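Local structure of CghA (Chaetomium globosum, 6KBC) at residues V26-G31 against L168-D172; R153-T159 against T193-H199; P251-A255 against W339-L343; D295-D301 against R330-R336. The protein is a fungal, almost all-beta protein with two calycin-clan family regions that holds WK1 in a pocket. One frame throughout, in Å; residues are numbered along the deposited sequence.

In the fold
The four contacts divide between the two family domains: interactions 1 and 2 belong to the N-terminal one, interactions 3 and 4 to the C-terminal one. Along the chain the first two interleave, whereas interaction 4 is nested within the loop that interaction 3 closes. Centres of 1 and 2 lie about 31 Å apart, those of 3 and 4 about 16 Å. Segment 330-336 leads from the end of strand 324-330 toward strand 338-346, which carries 339-343, so Ser331 and Trp339 meet. Interactions 2 and 4, centres about 42 Å apart, sit on opposite sides of the molecule's centre. Paired strands, packing between crossed strands of a curled sheet, and loop-to-loop clasps thus hold this protein together.

Interaction 1: residues V26-G31 against L168-D172; sequences VIPNSG and LPQSD
The side chains of Val26 and Asp172 pass alongside each other, pointing opposite ways, with Asp172 OD1 3.3 Å from Val26 CB. The carboxylate does not meet the valine backbone directly: one water accepts from Val26 N and donates to Asp172 OD2, and a second donates both to Val26 O, at 2.8 Å, and to Asp172 OD1, at 2.6 Å. Farther along, the direct tie is backbone to backbone, Asn29 N giving its hydrogen to Pro169 O at 2.8 Å with an angle of 157°. Pro28 lies alongside, its CB 3.7 Å from Gln170 O. At the other end Leu168, with CG anti to its carbonyl carbon (chi1 -68°), rests its branch CD2 on the chain, 3.7 Å from both Ser30 O and Gly31 N.

A second shell fixes both loops. Ser30 OG bonds to Gly110 O, His111 NE2 to Asn29 O, and Pro169 is packed on Phe184 of strand 181-200. Ser171 OG takes Glu174 N, while Ser171 N is buried without a partner in the model. The arrangement is that of an N-capped short helix, 172-175, whose lead-in loop is clasped by a second interstrand loop of the N-terminal domain.

Interaction 2: residues R153-T159 against T193-H199; sequences RITGSLT and TVDLTFH
Thr155 and Thr197 exchange two backbone hydrogen bonds in an antiparallel beta ladder, the strand pairing from which calycin-type domains are built. The short segments run at 171° to each other. Ser157 with Asp195 and Thr159 with Thr193 repeat the hydrogen-bonded pair, so that the N and O of these six residues are satisfied across the contact; the shortest of the backbone bonds, Thr197 N to Thr155 O, measures 2.7 Å. Leu158, Gly156 and Ile154 form the non-hydrogen-bonded pairs with Val194, Leu196 and Phe198. Gly156 and Leu158 bond outward to strand 143-150, and Val194, Leu196 and Phe198 to strand 210-216. A water bonds Thr197 OG1 and weakly reaches Thr155 O and Asp195 O.

Arg153 and Ile154 make a classic beta bulge against strand 143-150. Arg153 O receives His199 N at 2.9 Å and, weakly, His199 ND1 at 3.3 Å, the oxygen lying at the edge of the imidazole. The Arg153 guanidinium turns elsewhere, to Arg130 O, Thr131 OG1 and Pro151 O; Arg213 NH1 binds Asp195 OD1 and Leu196 O.

On the buried face, which also touches Phe62, Ile154 has CG1 anti to the backbone N (chi1 -179°) and runs out over one face of Phe198, CG1 toward the rim and CD1 3.6 Å from CE2. The strands come closest at Gly156, whose CA is 4.2 Å from Leu196 CA, and Leu196 CD2 packs on the glycine backbone. On the other face, Thr159 OG1 and Thr193 OG1 share a hydrogen bond of 2.6 Å, and either could be the donor.

Interaction 3: residues P251-A255 against W339-L343; sequences PYVMA and WSFDL
Tyr252 presents one face of its ring to the edge of Phe341, whose CZ comes down 3.5 Å from Tyr252 CG, toward the rim and not the centre. The planes stand 66° apart with centroids separated by 5.2 Å, a T-shaped pair. Pro251 CG lies over the opposite face of the tyrosine. At the far end of that ring the side chain of Trp339 crosses at about a right angle; the two rings meet obliquely, Tyr252 OH lying at the indole edge near its plane, 3.2 Å from Trp339 CD1. The phenol hydroxyl is buried yet held, being hydrogen-bonded to both Glu380 OE2 and Arg277 NE.

Met254 covers a face of Phe341. Its methyl, CE, sits 3.6 Å from the ring centroid and only 4° off the normal, a nearly axial CH-pi contact, while SD approaches the same ring obliquely. The side chain is bent to do this: CG lies between the backbone N and the carbonyl carbon (chi1 71°), and chi2 and chi3 fold the tail back. SD also touches Leu343, with CD1 4.3 Å away. Leu275 packs beside Met254, Trp339 and Phe341.

Strands 252-255 and 339-343 have no backbone bond between them; their axes pass 10.5 Å apart, and side chains alone bridge the gap. An aromatic cluster closed by a Met-aromatic contact between steeply crossed strands is consistent with the packed interior of a curled sheet, as in calycin-clan domains.

Interaction 4: residues D295-D301 against R330-R336; sequences DTAATAD and RSAGPER
The guanidinium of Arg330 has Asp295 O over the centre of one face, 3.1 Å above the plane, and carries acceptors at its edge: Asp295 OD1 and Ala297 O. Arg336 offers a second flat group, with Ala298 O above one face toward the rim; the angle from Arg336 NH2 to Ala298 O is too poor for a hydrogen bond, and the alkyl part does the packing, Arg336 CD lying 3.8 Å from Ala298 CB.

Arg330 grips Asp295 end-on in a salt bridge, NH2 to OD1 and NH1 to OD2, each at 3.0 Å. The planes stand 76° apart, and both nitrogens meet the carboxylate from above its plane. NH1 gives its other hydrogen to a lone pair of Ala297 O at 2.7 Å, in the carbonyl plane of Ala297 and in the guanidinium plane of Arg330. The arginine reaches this spot with its chain extended from CG to NE (chi2 -164°). Asp295 OD2 also accepts from Ala297 N, closing an Asx turn, and both donors come from the same face of the carboxylate.

At the other end Asp301 OD1 takes Ala332 N at 2.7 Å, nearly straight at 161°, while Asp301 OD2 goes to Asn284 N. Ser331 OG bonds to Gly333 N in an ST turn, and a type I turn from Gly333 to Arg336 follows. Ala332 CB packs on the backbone of Ala300, 3.6 Å from its C.

Lys338 NZ hydrogen-bonds Asp295 O. The salt bridge and the bonds to Ala297 O and Asp301 OD1 join these irregular loops. Further salt bridges, Arg293 to Asp295 and Glu328 to Arg330, would probably stabilise the ionised forms of Asp295 and Arg330.

Interaction 1: residues V26-G31 against L168-D172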
loop_
_atom_site.group_PDB
_atom_site.type_symbol
_atom_site.label_atom_id
_atom_site.label_comp_id
_atom_site.label_asym_id
_atom_site.label_seq_id
_atom_site.Cartn_x
_atom_site.Cartn_y
_atom_site.Cartn_z
ATOM N N VAL A 26 9.772 7.220 -14.982
ATOM C CA VAL A 26 9.575 7.897 -13.709
ATOM C C VAL A 26 9.777 9.388 -13.904
ATOM O O VAL A 26 10.766 9.825 -14.506
ATOM C CB VAL A 26 10.546 7.366 -12.645
ATOM C CG1 VAL A 26 10.365 8.145 -11.341
ATOM C CG2 VAL A 26 10.350 5.878 -12.420
ATOM N N ILE A 27 8.855 10.179 -13.374
ATOM C CA ILE A 27 8.992 11.630 -13.320
ATOM C C ILE A 27 9.511 11.996 -11.942
ATOM O O ILE A 27 8.804 11.759 -10.946
ATOM C CB ILE A 27 7.662 12.337 -13.615
ATOM C CG1 ILE A 27 7.079 11.837 -14.937
ATOM C CG2 ILE A 27 7.853 13.849 -13.595
ATOM C CD1 ILE A 27 5.618 12.194 -15.143
ATOM N N PRO A 28 10.707 12.564 -11.817
ATOM C CA PRO A 28 11.184 13.002 -10.506
ATOM C C PRO A 28 10.264 14.041 -9.890
ATOM O O PRO A 28 9.608 14.821 -10.587
ATOM C CB PRO A 28 12.564 13.597 -10.805
ATOM C CG PRO A 28 12.551 13.894 -12.264
ATOM C CD PRO A 28 11.672 12.856 -12.890
ATOM N N ASN A 29 10.229 14.036 -8.558
ATOM C CA ASN A 29 9.481 15.006 -7.759
ATOM C C ASN A 29 8.016 15.105 -8.186
ATOM O O ASN A 29 7.433 16.190 -8.247
ATOM C CB ASN A 29 10.138 16.379 -7.818
ATOM C CG ASN A 29 9.692 17.272 -6.696
ATOM O OD1 ASN A 29 9.527 16.824 -5.548
ATOM N ND2 ASN A 29 9.482 18.543 -7.010
ATOM N N SER A 30 7.398 13.961 -8.450
ATOM C CA SER A 30 6.013 13.930 -8.889
ATOM C C SER A 30 5.304 12.735 -8.274
ATOM O O SER A 30 5.912 11.689 -8.030
ATOM C CB SER A 30 5.930 13.865 -10.420
ATOM O OG SER A 30 4.654 13.456 -10.867
ATOM N N GLY A 31 4.004 12.906 -8.028
ATOM C CA GLY A 31 3.164 11.777 -7.681
ATOM C C GLY A 31 3.129 10.701 -8.742
ATOM O O GLY A 31 2.795 9.550 -8.434
ATOM N N LEU A 168 8.187 12.647 -1.943
ATOM C CA LEU A 168 8.204 12.318 -3.367
ATOM C C LEU A 168 9.603 11.860 -3.784
ATOM O O LEU A 168 10.603 12.383 -3.284
ATOM C CB LEU A 168 7.755 13.528 -4.201
ATOM C CG LEU A 168 6.273 13.906 -4.014
ATOM C CD1 LEU A 168 5.914 15.243 -4.699
ATOM C CD2 LEU A 168 5.353 12.803 -4.534
ATOM N N PRO A 169 9.702 10.864 -4.667
ATOM C CA PRO A 169 11.023 10.396 -5.091
ATOM C C PRO A 169 11.687 11.415 -5.997
ATOM O O PRO A 169 11.051 12.022 -6.865
ATOM C CB PRO A 169 10.719 9.096 -5.839
ATOM C CG PRO A 169 9.346 9.303 -6.372
ATOM C CD PRO A 169 8.618 10.122 -5.329
ATOM N N GLN A 170 12.984 11.591 -5.787
ATOM C CA GLN A 170 13.760 12.598 -6.488
ATOM C C GLN A 170 14.526 12.009 -7.663
ATOM O O GLN A 170 15.245 12.739 -8.355
ATOM C CB GLN A 170 14.725 13.262 -5.511
ATOM C CG GLN A 170 14.081 13.972 -4.298
ATOM C CD GLN A 170 12.969 14.954 -4.658
ATOM O OE1 GLN A 170 11.783 14.605 -4.680
ATOM N NE2 GLN A 170 13.354 16.189 -4.970
ATOM N N SER A 171 14.359 10.713 -7.916
ATOM C CA SER A 171 15.149 9.946 -8.868
ATOM C C SER A 171 14.436 8.622 -9.100
ATOM O O SER A 171 13.537 8.240 -8.347
ATOM C CB SER A 171 16.572 9.731 -8.344
ATOM O OG SER A 171 16.589 8.721 -7.338
ATOM N N ASP A 172 14.838 7.924 -10.165
ATOM C CA ASP A 172 14.268 6.608 -10.424
ATOM C C ASP A 172 14.528 5.659 -9.261
ATOM O O ASP A 172 13.646 4.883 -8.877
ATOM C CB ASP A 172 14.838 6.029 -11.719
ATOM C CG ASP A 172 14.248 6.675 -12.951
ATOM O OD1 ASP A 172 13.840 7.857 -12.868
ATOM O OD2 ASP A 172 14.177 5.993 -13.994
HETATM O O HOH W 1 12.171 5.679 -15.447
HETATM O O HOH W 2 13.300 8.849 -15.204
#

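Interaction 2: residues R153-T159 against T193-H199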
loop_
_atom_site.group_PDB
_atom_site.type_symbol
_atom_site.label_atom_id
_atom_site.label_comp_id
_atom_site.label_asym_id
_atom_site.label_seq_id
_atom_site.Cartn_x
_atom_site.Cartn_y
_atom_site.Cartn_z
ATOM N N ARG A 153 -23.549 -2.956 -2.682
ATOM C CA ARG A 153 -22.228 -3.386 -2.229
ATOM C C ARG A 153 -21.580 -2.317 -1.353
ATOM O O ARG A 153 -21.427 -2.516 -0.143
ATOM C CB ARG A 153 -21.338 -3.713 -3.428
ATOM C CG ARG A 153 -21.748 -4.980 -4.170
ATOM C CD ARG A 153 -21.472 -4.853 -5.658
ATOM N NE ARG A 153 -22.400 -3.917 -6.289
ATOM C CZ ARG A 153 -22.232 -3.400 -7.500
ATOM N NH1 ARG A 153 -21.163 -3.718 -8.218
ATOM N NH2 ARG A 153 -23.127 -2.553 -7.988
ATOM N N ILE A 154 -21.211 -1.179 -1.938
ATOM C CA ILE A 154 -20.532 -0.123 -1.188
ATOM C C ILE A 154 -20.871 1.233 -1.794
ATOM O O ILE A 154 -20.835 1.409 -3.017
ATOM C CB ILE A 154 -19.001 -0.339 -1.146
ATOM C CG1 ILE A 154 -18.324 0.775 -0.338
ATOM C CG2 ILE A 154 -18.418 -0.417 -2.547
ATOM C CD1 ILE A 154 -16.824 0.584 -0.159
ATOM N N THR A 155 -21.188 2.197 -0.933
ATOM C CA THR A 155 -21.382 3.580 -1.345
ATOM C C THR A 155 -20.772 4.505 -0.308
ATOM O O THR A 155 -20.804 4.228 0.895
ATOM C CB THR A 155 -22.868 3.944 -1.511
ATOM O OG1 THR A 155 -23.523 3.842 -0.241
ATOM C CG2 THR A 155 -23.550 3.028 -2.508
ATOM N N GLY A 156 -20.246 5.620 -0.774
ATOM C CA GLY A 156 -19.751 6.608 0.145
ATOM C C GLY A 156 -18.413 7.112 -0.297
ATOM O O GLY A 156 -17.992 6.919 -1.440
ATOM N N SER A 157 -17.711 7.763 0.624
ATOM C CA SER A 157 -16.484 8.439 0.255
ATOM C C SER A 157 -15.408 8.268 1.320
ATOM O O SER A 157 -15.669 7.961 2.489
ATOM C CB SER A 157 -16.716 9.938 0.020
ATOM O OG SER A 157 -17.142 10.540 1.216
ATOM N N LEU A 158 -14.183 8.476 0.860
ATOM C CA LEU A 158 -12.965 8.588 1.635
ATOM C C LEU A 158 -12.283 9.867 1.210
ATOM O O LEU A 158 -12.263 10.189 0.019
ATOM C CB LEU A 158 -12.013 7.403 1.364
ATOM C CG LEU A 158 -10.737 7.355 2.199
ATOM C CD1 LEU A 158 -10.301 5.925 2.465
ATOM C CD2 LEU A 158 -9.644 8.105 1.431
ATOM N N THR A 159 -11.689 10.576 2.157
ATOM C CA THR A 159 -10.919 11.750 1.790
ATOM C C THR A 159 -9.642 11.794 2.599
ATOM O O THR A 159 -9.580 11.305 3.727
ATOM C CB THR A 159 -11.687 13.077 2.001
ATOM O OG1 THR A 159 -11.730 13.390 3.400
ATOM C CG2 THR A 159 -13.094 12.990 1.437
ATOM N N THR A 193 -10.846 11.013 6.367
ATOM C CA THR A 193 -12.235 10.850 6.739
ATOM C C THR A 193 -12.824 9.717 5.927
ATOM O O THR A 193 -12.400 9.443 4.799
ATOM C CB THR A 193 -13.064 12.127 6.523
ATOM O OG1 THR A 193 -13.313 12.300 5.121
ATOM C CG2 THR A 193 -12.337 13.329 7.066
ATOM N N VAL A 194 -13.798 9.049 6.526
ATOM C CA VAL A 194 -14.526 7.980 5.875
ATOM C C VAL A 194 -16.006 8.169 6.168
ATOM O O VAL A 194 -16.391 8.483 7.297
ATOM C CB VAL A 194 -14.026 6.610 6.369
ATOM C CG1 VAL A 194 -14.929 5.530 5.896
ATOM C CG2 VAL A 194 -12.589 6.377 5.886
ATOM N N ASP A 195 -16.836 7.969 5.155
ATOM C CA ASP A 195 -18.277 7.975 5.381
ATOM C C ASP A 195 -18.841 6.987 4.363
ATOM O O ASP A 195 -19.151 7.340 3.223
ATOM C CB ASP A 195 -18.858 9.379 5.249
ATOM C CG ASP A 195 -20.362 9.423 5.472
ATOM O OD1 ASP A 195 -20.947 8.378 5.828
ATOM O OD2 ASP A 195 -20.942 10.526 5.361
ATOM N N LEU A 196 -18.913 5.729 4.774
ATOM C CA LEU A 196 -19.129 4.635 3.851
ATOM C C LEU A 196 -20.275 3.778 4.353
ATOM O O LEU A 196 -20.491 3.655 5.561
ATOM C CB LEU A 196 -17.856 3.759 3.710
ATOM C CG LEU A 196 -16.679 4.338 2.924
ATOM C CD1 LEU A 196 -15.450 3.482 3.193
ATOM C CD2 LEU A 196 -16.980 4.358 1.442
ATOM N N THR A 197 -20.986 3.167 3.408
ATOM C CA THR A 197 -22.037 2.215 3.726
ATOM C C THR A 197 -21.759 0.932 2.969
ATOM O O THR A 197 -21.597 0.954 1.744
ATOM C CB THR A 197 -23.426 2.765 3.373
ATOM O OG1 THR A 197 -23.610 4.010 4.046
ATOM C CG2 THR A 197 -24.513 1.797 3.807
ATOM N N PHE A 198 -21.678 -0.174 3.710
ATOM C CA PHE A 198 -21.385 -1.491 3.165
ATOM C C PHE A 198 -22.612 -2.375 3.311
ATOM O O PHE A 198 -23.274 -2.366 4.355
ATOM C CB PHE A 198 -20.225 -2.170 3.901
ATOM C CG PHE A 198 -18.926 -1.414 3.848
ATOM C CD1 PHE A 198 -18.708 -0.328 4.678
ATOM C CD2 PHE A 198 -17.898 -1.831 3.013
ATOM C CE1 PHE A 198 -17.503 0.351 4.655
ATOM C CE2 PHE A 198 -16.697 -1.154 2.982
ATOM C CZ PHE A 198 -16.502 -0.059 3.803
ATOM N N HIS A 199 -22.896 -3.159 2.285
ATOM C CA HIS A 199 -23.985 -4.121 2.345
ATOM C C HIS A 199 -23.400 -5.470 2.742
ATOM O O HIS A 199 -22.524 -5.999 2.052
ATOM C CB HIS A 199 -24.741 -4.153 1.015
ATOM C CG HIS A 199 -25.338 -2.819 0.648
ATOM N ND1 HIS A 199 -24.573 -1.741 0.248
ATOM C CD2 HIS A 199 -26.621 -2.381 0.657
ATOM C CE1 HIS A 199 -25.357 -0.703 0.013
ATOM N NE2 HIS A 199 -26.605 -1.067 0.251
HETATM O O HOH W 3 -22.352 6.353 2.981
#

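Interaction 3: residues P251-A255 against W339-L343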
loop_
_atom_site.group_PDB
_atom_site.type_symbol
_atom_site.label_atom_id
_atom_site.label_comp_id
_atom_site.label_asym_id
_atom_site.label_seq_id
_atom_site.Cartn_x
_atom_site.Cartn_y
_atom_site.Cartn_z
ATOM N N PRO A 251 4.583 10.032 18.164
ATOM C CA PRO A 251 5.030 10.950 17.107
ATOM C C PRO A 251 5.436 10.250 15.819
ATOM O O PRO A 251 5.741 10.938 14.837
ATOM C CB PRO A 251 6.242 11.636 17.742
ATOM C CG PRO A 251 6.820 10.563 18.611
ATOM C CD PRO A 251 5.641 9.789 19.160
ATOM N N TYR A 252 5.454 8.921 15.786
ATOM C CA TYR A 252 6.037 8.179 14.672
ATOM C C TYR A 252 4.973 7.786 13.668
ATOM O O TYR A 252 3.907 7.274 14.041
ATOM C CB TYR A 252 6.760 6.927 15.173
ATOM C CG TYR A 252 7.941 7.243 16.023
ATOM C CD1 TYR A 252 9.066 7.844 15.481
ATOM C CD2 TYR A 252 7.915 7.001 17.385
ATOM C CE1 TYR A 252 10.157 8.147 16.278
ATOM C CE2 TYR A 252 8.979 7.304 18.181
ATOM C CZ TYR A 252 10.101 7.875 17.624
ATOM O OH TYR A 252 11.174 8.168 18.435
ATOM N N VAL A 253 5.282 7.990 12.393
ATOM C CA VAL A 253 4.487 7.459 11.297
ATOM C C VAL A 253 5.425 6.646 10.419
ATOM O O VAL A 253 6.500 7.126 10.048
ATOM C CB VAL A 253 3.801 8.576 10.500
ATOM C CG1 VAL A 253 3.211 8.028 9.214
ATOM C CG2 VAL A 253 2.708 9.222 11.359
ATOM N N MET A 254 5.030 5.422 10.106
ATOM C CA MET A 254 5.886 4.534 9.329
ATOM C C MET A 254 5.089 3.893 8.212
ATOM O O MET A 254 3.913 3.543 8.384
ATOM C CB MET A 254 6.554 3.449 10.194
ATOM C CG MET A 254 5.653 2.357 10.724
ATOM S SD MET A 254 6.115 1.780 12.387
ATOM C CE MET A 254 6.080 3.271 13.402
ATOM N N ALA A 255 5.728 3.769 7.050
ATOM C CA ALA A 255 5.085 3.176 5.894
ATOM C C ALA A 255 6.130 2.358 5.161
ATOM O O ALA A 255 7.283 2.773 5.050
ATOM C CB ALA A 255 4.465 4.240 4.978
ATOM N N TRP A 339 15.284 3.179 15.438
ATOM C CA TRP A 339 13.979 3.004 16.041
ATOM C C TRP A 339 13.530 1.574 15.782
ATOM O O TRP A 339 13.749 1.038 14.692
ATOM C CB TRP A 339 12.976 3.988 15.472
ATOM C CG TRP A 339 13.409 5.420 15.574
ATOM C CD1 TRP A 339 13.046 6.327 16.539
ATOM C CD2 TRP A 339 14.275 6.118 14.674
ATOM N NE1 TRP A 339 13.641 7.548 16.290
ATOM C CE2 TRP A 339 14.386 7.451 15.144
ATOM C CE3 TRP A 339 14.958 5.755 13.508
ATOM C CZ2 TRP A 339 15.164 8.410 14.494
ATOM C CZ3 TRP A 339 15.711 6.724 12.850
ATOM C CH2 TRP A 339 15.817 8.028 13.354
ATOM N N SER A 340 12.922 0.957 16.785
ATOM C CA SER A 340 12.417 -0.403 16.652
ATOM C C SER A 340 10.964 -0.421 17.077
ATOM O O SER A 340 10.614 0.129 18.129
ATOM C CB SER A 340 13.221 -1.391 17.505
ATOM O OG SER A 340 12.909 -2.706 17.099
ATOM N N PHE A 341 10.118 -1.026 16.252
ATOM C CA PHE A 341 8.705 -1.141 16.553
ATOM C C PHE A 341 8.277 -2.578 16.368
ATOM O O PHE A 341 8.691 -3.246 15.414
ATOM C CB PHE A 341 7.838 -0.233 15.661
ATOM C CG PHE A 341 8.242 1.203 15.714
ATOM C CD1 PHE A 341 7.728 2.043 16.696
ATOM C CD2 PHE A 341 9.159 1.710 14.808
ATOM C CE1 PHE A 341 8.101 3.394 16.746
ATOM C CE2 PHE A 341 9.537 3.048 14.864
ATOM C CZ PHE A 341 9.013 3.875 15.843
ATOM N N ASP A 342 7.437 -3.041 17.274
ATOM C CA ASP A 342 6.786 -4.328 17.115
ATOM C C ASP A 342 5.367 -4.072 16.660
ATOM O O ASP A 342 4.641 -3.276 17.275
ATOM C CB ASP A 342 6.820 -5.128 18.416
ATOM C CG ASP A 342 8.181 -5.772 18.648
ATOM O OD1 ASP A 342 9.091 -5.571 17.802
ATOM O OD2 ASP A 342 8.331 -6.497 19.642
ATOM N N LEU A 343 4.993 -4.706 15.565
ATOM C CA LEU A 343 3.660 -4.575 14.997
ATOM C C LEU A 343 3.006 -5.934 15.168
ATOM O O LEU A 343 3.312 -6.870 14.423
ATOM C CB LEU A 343 3.724 -4.167 13.534
ATOM C CG LEU A 343 3.959 -2.673 13.263
ATOM C CD1 LEU A 343 5.290 -2.213 13.784
ATOM C CD2 LEU A 343 3.903 -2.489 11.780
#

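Interaction 4: residues D295-D301 against R330-R336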
loop_
_atom_site.group_PDB
_atom_site.type_symbol
_atom_site.label_atom_id
_atom_site.label_comp_id
_atom_site.label_asym_id
_atom_site.label_seq_id
_atom_site.Cartn_x
_atom_site.Cartn_y
_atom_site.Cartn_z
ATOM N N ASP A 295 22.476 -4.819 14.434
ATOM C CA ASP A 295 23.717 -4.126 14.697
ATOM C C ASP A 295 23.501 -2.622 14.567
ATOM O O ASP A 295 22.386 -2.152 14.328
ATOM C CB ASP A 295 24.749 -4.612 13.699
ATOM C CG ASP A 295 24.304 -4.359 12.273
ATOM O OD1 ASP A 295 23.348 -5.031 11.807
ATOM O OD2 ASP A 295 24.870 -3.447 11.644
ATOM N N THR A 296 24.582 -1.855 14.656
ATOM C CA THR A 296 24.507 -0.402 14.557
ATOM C C THR A 296 25.066 0.144 13.259
ATOM O O THR A 296 25.135 1.364 13.108
ATOM C CB THR A 296 25.252 0.252 15.720
ATOM O OG1 THR A 296 26.606 -0.220 15.741
ATOM C CG2 THR A 296 24.589 -0.114 17.042
ATOM N N ALA A 297 25.500 -0.703 12.329
ATOM C CA ALA A 297 26.047 -0.157 11.098
ATOM C C ALA A 297 24.982 0.651 10.369
ATOM O O ALA A 297 23.800 0.295 10.354
ATOM C CB ALA A 297 26.586 -1.256 10.191
ATOM N N ALA A 298 25.404 1.761 9.774
ATOM C CA ALA A 298 24.459 2.566 9.024
ATOM C C ALA A 298 25.190 3.438 8.016
ATOM O O ALA A 298 25.432 4.618 8.283
ATOM C CB ALA A 298 23.622 3.425 9.975
ATOM N N THR A 299 25.532 2.877 6.858
ATOM C CA THR A 299 26.058 3.680 5.766
ATOM C C THR A 299 24.957 4.283 4.907
ATOM O O THR A 299 25.256 5.041 3.978
ATOM C CB THR A 299 26.991 2.839 4.887
ATOM O OG1 THR A 299 26.242 1.813 4.219
ATOM C CG2 THR A 299 28.064 2.195 5.763
ATOM N N ALA A 300 23.704 3.935 5.173
ATOM C CA ALA A 300 22.553 4.553 4.531
ATOM C C ALA A 300 21.361 4.314 5.436
ATOM O O ALA A 300 21.370 3.401 6.271
ATOM C CB ALA A 300 22.279 3.991 3.138
ATOM N N ASP A 301 20.341 5.153 5.270
ATOM C CA ASP A 301 19.077 4.893 5.936
ATOM C C ASP A 301 18.581 3.514 5.515
ATOM O O ASP A 301 18.733 3.099 4.361
ATOM C CB ASP A 301 18.039 5.950 5.565
ATOM C CG ASP A 301 18.295 7.328 6.204
ATOM O OD1 ASP A 301 19.303 7.551 6.929
ATOM O OD2 ASP A 301 17.445 8.205 5.958
ATOM N N ARG A 330 16.854 2.533 10.614
ATOM C CA ARG A 330 18.144 3.124 10.927
ATOM C C ARG A 330 18.296 4.433 10.172
ATOM O O ARG A 330 17.864 4.554 9.022
ATOM C CB ARG A 330 19.295 2.199 10.551
ATOM C CG ARG A 330 19.172 0.842 11.171
ATOM C CD ARG A 330 20.489 0.092 11.114
ATOM N NE ARG A 330 20.256 -1.289 11.490
ATOM C CZ ARG A 330 21.158 -2.256 11.398
ATOM N NH1 ARG A 330 22.394 -1.980 10.960
ATOM N NH2 ARG A 330 20.814 -3.501 11.748
ATOM N N SER A 331 18.928 5.394 10.819
ATOM C CA SER A 331 19.296 6.650 10.188
ATOM C C SER A 331 20.809 6.704 10.005
ATOM O O SER A 331 21.557 6.466 10.959
ATOM C CB SER A 331 18.844 7.836 11.039
ATOM O OG SER A 331 19.533 9.001 10.614
ATOM N N ALA A 332 21.255 7.018 8.786
ATOM C CA ALA A 332 22.660 7.339 8.540
ATOM C C ALA A 332 22.976 8.803 8.846
ATOM O O ALA A 332 24.058 9.290 8.479
ATOM C CB ALA A 332 23.038 7.020 7.093
ATOM N N GLY A 333 22.047 9.505 9.486
ATOM C CA GLY A 333 22.275 10.850 9.959
ATOM C C GLY A 333 23.301 10.859 11.067
ATOM O O GLY A 333 23.672 9.810 11.619
ATOM N N PRO A 334 23.773 12.055 11.421
ATOM C CA PRO A 334 24.895 12.162 12.364
ATOM C C PRO A 334 24.617 11.575 13.731
ATOM O O PRO A 334 25.564 11.200 14.433
ATOM C CB PRO A 334 25.116 13.682 12.475
ATOM C CG PRO A 334 23.833 14.290 11.991
ATOM C CD PRO A 334 23.341 13.380 10.921
ATOM N N GLU A 335 23.358 11.536 14.160
ATOM C CA GLU A 335 23.065 10.993 15.477
ATOM C C GLU A 335 22.961 9.473 15.473
ATOM O O GLU A 335 22.930 8.870 16.555
ATOM C CB GLU A 335 21.782 11.613 16.018
ATOM C CG GLU A 335 21.980 13.077 16.431
ATOM C CD GLU A 335 20.860 13.599 17.315
ATOM O OE1 GLU A 335 20.011 14.356 16.799
ATOM O OE2 GLU A 335 20.832 13.257 18.522
ATOM N N ARG A 336 22.914 8.854 14.297
ATOM C CA ARG A 336 22.909 7.394 14.173
ATOM C C ARG A 336 21.794 6.786 15.004
ATOM O O ARG A 336 22.015 5.894 15.819
ATOM C CB ARG A 336 24.249 6.800 14.589
ATOM C CG ARG A 336 25.283 6.920 13.535
ATOM C CD ARG A 336 24.874 6.202 12.275
ATOM N NE ARG A 336 25.980 6.288 11.340
ATOM C CZ ARG A 336 26.959 5.397 11.255
ATOM N NH1 ARG A 336 26.951 4.312 12.019
ATOM N NH2 ARG A 336 27.935 5.592 10.386
#